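Local structure of solute carrier family 15 member 1 (Mus musculus, 5A9D) at residues G13-S25 with F40-S53. The protein takes up di- and tripeptides across the intestinal membrane together with protons, the deposited fragment being its extracellular domain. Residues are numbered along the deposited sequence; the frame is centred on the assembly and turned at random.
Sequences GNNNMTVHFPGNS and FDIDKLTSINISSS
F21 and F40 meet as an offset stack: the ring centroids lie 4.8 Å apart with the planes at 25°, and CZ of F40 stands over one face of F21, displaced toward its rim. The opposite face of F21 receives CG1 of V19. That methyl, held anti to its own backbone nitrogen (chi1 179°), also presses on CG2 of I48 at 3.5 Å, tighter than usual for two carbons. F40 is in turn met on a face by CD1 of L45 and at its edge by OD1 of N24. Beyond the stack, CG of the P22 ring comes within 3.4 Å of O of K44 and also lies near O of S47.

Strands 17-21 and 49-52 run antiparallel. T18 with S51 and H20 with N49 are hydrogen-bonded pairs; the straightest link is N of H20 to O of N49, 2.7 Å with 177° at the hydrogen. On the face of T18 and H20, the imidazole uses both nitrogens: ND1 bonds OG of S25 at 2.9 Å, while NE2 reaches OG of S51 only weakly, at the ring edge. CG2 of T18 lies over one face of that imidazole, and OG1 of T18 turns to T27.

On the other face, V19 and I50 lie side by side, and M17, bent at its third side-chain torsion, brings CE within 3.5 Å of CG2 of I50. This apolar layer meets L73 and V75 of strand 69-76 and V9 of strand 4-11, consistent with the core of an immunoglobulin-like sandwich. Within their own sheet, strand 17-21 lies between 24-28 and 49-52, with 58-60 on the far side of 49-52, whereas F40 belongs to strand 32-41, bordering 4-11 in the facing sheet.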
# COMPACT_ATOMS: atom_id res chain seq x y z
N GLY A 13 21.17 -5.78 5.63
CA GLY A 13 22.55 -5.32 5.48
C GLY A 13 23.53 -6.46 5.70
O GLY A 13 23.12 -7.62 5.74
N ASN A 14 24.82 -6.15 5.86
CA ASN A 14 25.88 -7.16 6.05
C ASN A 14 26.48 -7.21 7.49
O ASN A 14 27.54 -7.79 7.69
CB ASN A 14 27.00 -6.96 5.00
CG ASN A 14 27.67 -5.61 5.07
OD1 ASN A 14 27.59 -4.88 6.08
ND2 ASN A 14 28.36 -5.24 3.99
N ASN A 15 25.80 -6.59 8.46
CA ASN A 15 26.31 -6.60 9.84
C ASN A 15 25.16 -6.62 10.87
O ASN A 15 23.98 -6.54 10.50
CB ASN A 15 27.29 -5.40 10.07
CG ASN A 15 26.67 -4.00 10.09
OD1 ASN A 15 25.48 -3.78 9.81
ND2 ASN A 15 27.48 -3.01 10.41
N ASN A 16 25.51 -6.70 12.16
CA ASN A 16 24.56 -6.64 13.25
C ASN A 16 23.98 -5.24 13.35
O ASN A 16 24.73 -4.28 13.29
CB ASN A 16 25.24 -6.98 14.58
CG ASN A 16 25.59 -8.44 14.75
OD1 ASN A 16 25.16 -9.32 14.00
ND2 ASN A 16 26.42 -8.71 15.73
N MET A 17 22.66 -5.12 13.51
CA MET A 17 22.02 -3.82 13.66
C MET A 17 21.07 -3.87 14.81
O MET A 17 20.50 -4.93 15.09
CB MET A 17 21.32 -3.38 12.37
CG MET A 17 22.30 -2.98 11.31
SD MET A 17 21.47 -2.33 9.87
CE MET A 17 21.09 -0.68 10.48
N THR A 18 20.88 -2.73 15.45
CA THR A 18 20.00 -2.60 16.60
C THR A 18 18.92 -1.54 16.34
O THR A 18 19.21 -0.44 15.86
CB THR A 18 20.82 -2.23 17.87
OG1 THR A 18 21.85 -3.21 18.10
CG2 THR A 18 19.96 -2.11 19.09
N VAL A 19 17.68 -1.87 16.70
CA VAL A 19 16.56 -0.94 16.66
C VAL A 19 16.14 -0.74 18.10
O VAL A 19 15.80 -1.71 18.79
CB VAL A 19 15.39 -1.47 15.80
CG1 VAL A 19 14.24 -0.46 15.81
CG2 VAL A 19 15.85 -1.73 14.36
N HIS A 20 16.20 0.51 18.55
CA HIS A 20 15.85 0.89 19.91
C HIS A 20 14.46 1.45 19.92
O HIS A 20 14.21 2.53 19.38
CB HIS A 20 16.85 1.92 20.50
CG HIS A 20 18.28 1.51 20.44
ND1 HIS A 20 18.90 0.92 21.53
CD2 HIS A 20 19.19 1.64 19.44
CE1 HIS A 20 20.16 0.71 21.16
NE2 HIS A 20 20.38 1.14 19.91
N PHE A 21 13.54 0.69 20.47
CA PHE A 21 12.15 1.08 20.60
C PHE A 21 12.01 1.55 22.04
O PHE A 21 12.85 1.19 22.87
CB PHE A 21 11.24 -0.15 20.39
CG PHE A 21 11.24 -0.73 19.00
CD1 PHE A 21 10.46 -0.16 17.99
CD2 PHE A 21 11.95 -1.90 18.72
CE1 PHE A 21 10.40 -0.74 16.72
CE2 PHE A 21 11.91 -2.47 17.45
CZ PHE A 21 11.12 -1.90 16.46
N PRO A 22 10.99 2.34 22.42
CA PRO A 22 10.91 2.76 23.83
C PRO A 22 10.70 1.54 24.76
O PRO A 22 9.81 0.72 24.54
CB PRO A 22 9.74 3.76 23.85
CG PRO A 22 9.60 4.20 22.40
CD PRO A 22 9.90 2.93 21.63
N GLY A 23 11.63 1.38 25.68
CA GLY A 23 11.66 0.29 26.64
C GLY A 23 12.23 -1.03 26.16
O GLY A 23 12.37 -1.95 26.98
N ASN A 24 12.54 -1.18 24.84
CA ASN A 24 13.06 -2.44 24.33
C ASN A 24 13.94 -2.29 23.06
O ASN A 24 13.57 -1.61 22.10
CB ASN A 24 11.93 -3.50 24.18
CG ASN A 24 11.53 -3.96 22.82
OD1 ASN A 24 10.91 -3.24 22.04
ND2 ASN A 24 11.77 -5.23 22.57
N SER A 25 15.14 -2.90 23.10
CA SER A 25 16.09 -2.91 21.99
C SER A 25 16.21 -4.29 21.39
O SER A 25 16.29 -5.29 22.12
CB SER A 25 17.46 -2.43 22.43
OG SER A 25 17.39 -1.09 22.88
N PHE A 40 2.94 -1.86 19.69
CA PHE A 40 3.12 -0.62 20.48
C PHE A 40 1.90 0.24 20.41
O PHE A 40 1.20 0.22 19.39
CB PHE A 40 4.29 0.20 19.89
CG PHE A 40 5.60 -0.54 19.78
CD1 PHE A 40 6.50 -0.56 20.84
CD2 PHE A 40 5.94 -1.21 18.61
CE1 PHE A 40 7.72 -1.24 20.74
CE2 PHE A 40 7.16 -1.92 18.51
CZ PHE A 40 8.03 -1.93 19.58
N ASP A 41 1.66 1.07 21.44
CA ASP A 41 0.61 2.09 21.42
C ASP A 41 1.29 3.26 20.72
O ASP A 41 2.42 3.62 21.09
CB ASP A 41 0.20 2.51 22.85
CG ASP A 41 -0.50 1.43 23.64
OD1 ASP A 41 -1.40 0.75 23.06
OD2 ASP A 41 -0.21 1.30 24.84
N ILE A 42 0.63 3.81 19.67
CA ILE A 42 1.14 4.90 18.82
C ILE A 42 1.68 6.09 19.65
O ILE A 42 2.74 6.62 19.31
CB ILE A 42 0.10 5.35 17.72
CG1 ILE A 42 0.73 6.30 16.68
CG2 ILE A 42 -1.19 5.96 18.29
CD1 ILE A 42 1.59 5.72 15.68
N ASP A 43 0.97 6.48 20.73
CA ASP A 43 1.34 7.60 21.61
C ASP A 43 2.63 7.32 22.39
O ASP A 43 3.30 8.27 22.80
CB ASP A 43 0.20 7.94 22.59
CG ASP A 43 0.09 7.00 23.78
OD1 ASP A 43 -0.35 5.85 23.59
OD2 ASP A 43 0.47 7.42 24.91
N LYS A 44 2.95 6.02 22.61
CA LYS A 44 4.13 5.56 23.35
C LYS A 44 5.31 5.31 22.43
O LYS A 44 6.40 5.06 22.91
CB LYS A 44 3.81 4.31 24.20
CG LYS A 44 2.89 4.61 25.38
CD LYS A 44 2.48 3.33 26.11
CE LYS A 44 1.57 3.63 27.27
NZ LYS A 44 1.11 2.39 27.95
N LEU A 45 5.11 5.42 21.10
CA LEU A 45 6.14 5.24 20.08
C LEU A 45 6.72 6.62 19.82
O LEU A 45 6.55 7.17 18.73
CB LEU A 45 5.51 4.60 18.82
CG LEU A 45 6.38 3.74 17.90
CD1 LEU A 45 7.13 2.62 18.67
CD2 LEU A 45 5.54 3.13 16.81
N THR A 46 7.35 7.18 20.86
CA THR A 46 7.95 8.53 20.96
C THR A 46 9.04 8.75 19.92
O THR A 46 9.04 9.78 19.24
CB THR A 46 8.41 8.78 22.41
OG1 THR A 46 7.30 8.58 23.28
CG2 THR A 46 8.98 10.18 22.62
N SER A 47 9.99 7.80 19.82
CA SER A 47 11.09 7.81 18.87
C SER A 47 11.63 6.39 18.68
O SER A 47 11.42 5.53 19.53
CB SER A 47 12.21 8.76 19.30
OG SER A 47 13.01 8.22 20.33
N ILE A 48 12.28 6.15 17.54
CA ILE A 48 12.90 4.88 17.21
C ILE A 48 14.28 5.20 16.67
O ILE A 48 14.39 5.97 15.72
CB ILE A 48 12.05 4.03 16.21
CG1 ILE A 48 10.65 3.69 16.79
CG2 ILE A 48 12.79 2.72 15.84
CD1 ILE A 48 9.64 3.14 15.77
N ASN A 49 15.32 4.65 17.31
CA ASN A 49 16.71 4.86 16.91
C ASN A 49 17.26 3.57 16.36
O ASN A 49 16.92 2.50 16.85
CB ASN A 49 17.57 5.33 18.10
CG ASN A 49 16.98 6.48 18.87
OD1 ASN A 49 16.68 7.55 18.32
ND2 ASN A 49 16.76 6.25 20.15
N ILE A 50 18.11 3.68 15.35
CA ILE A 50 18.74 2.55 14.68
C ILE A 50 20.24 2.78 14.69
O ILE A 50 20.71 3.88 14.39
CB ILE A 50 18.20 2.39 13.23
CG1 ILE A 50 16.68 2.14 13.22
CG2 ILE A 50 18.95 1.31 12.46
CD1 ILE A 50 16.05 2.39 11.88
N SER A 51 20.98 1.74 15.07
CA SER A 51 22.43 1.78 15.10
C SER A 51 23.04 0.51 14.50
O SER A 51 22.34 -0.49 14.33
CB SER A 51 22.92 2.00 16.53
OG SER A 51 22.62 0.93 17.41
N SER A 52 24.34 0.57 14.17
CA SER A 52 25.12 -0.53 13.62
C SER A 52 26.31 -0.79 14.51
O SER A 52 26.88 0.15 15.08
CB SER A 52 25.63 -0.19 12.22
OG SER A 52 24.86 -0.83 11.22
N SER A 53 26.72 -2.07 14.59
CA SER A 53 27.89 -2.49 15.33
C SER A 53 29.15 -1.80 14.75
O SER A 53 29.28 -1.69 13.53
CB SER A 53 28.03 -4.01 15.28
OG SER A 53 27.83 -4.51 13.97
O HOH W 1 28.35 -7.41 12.54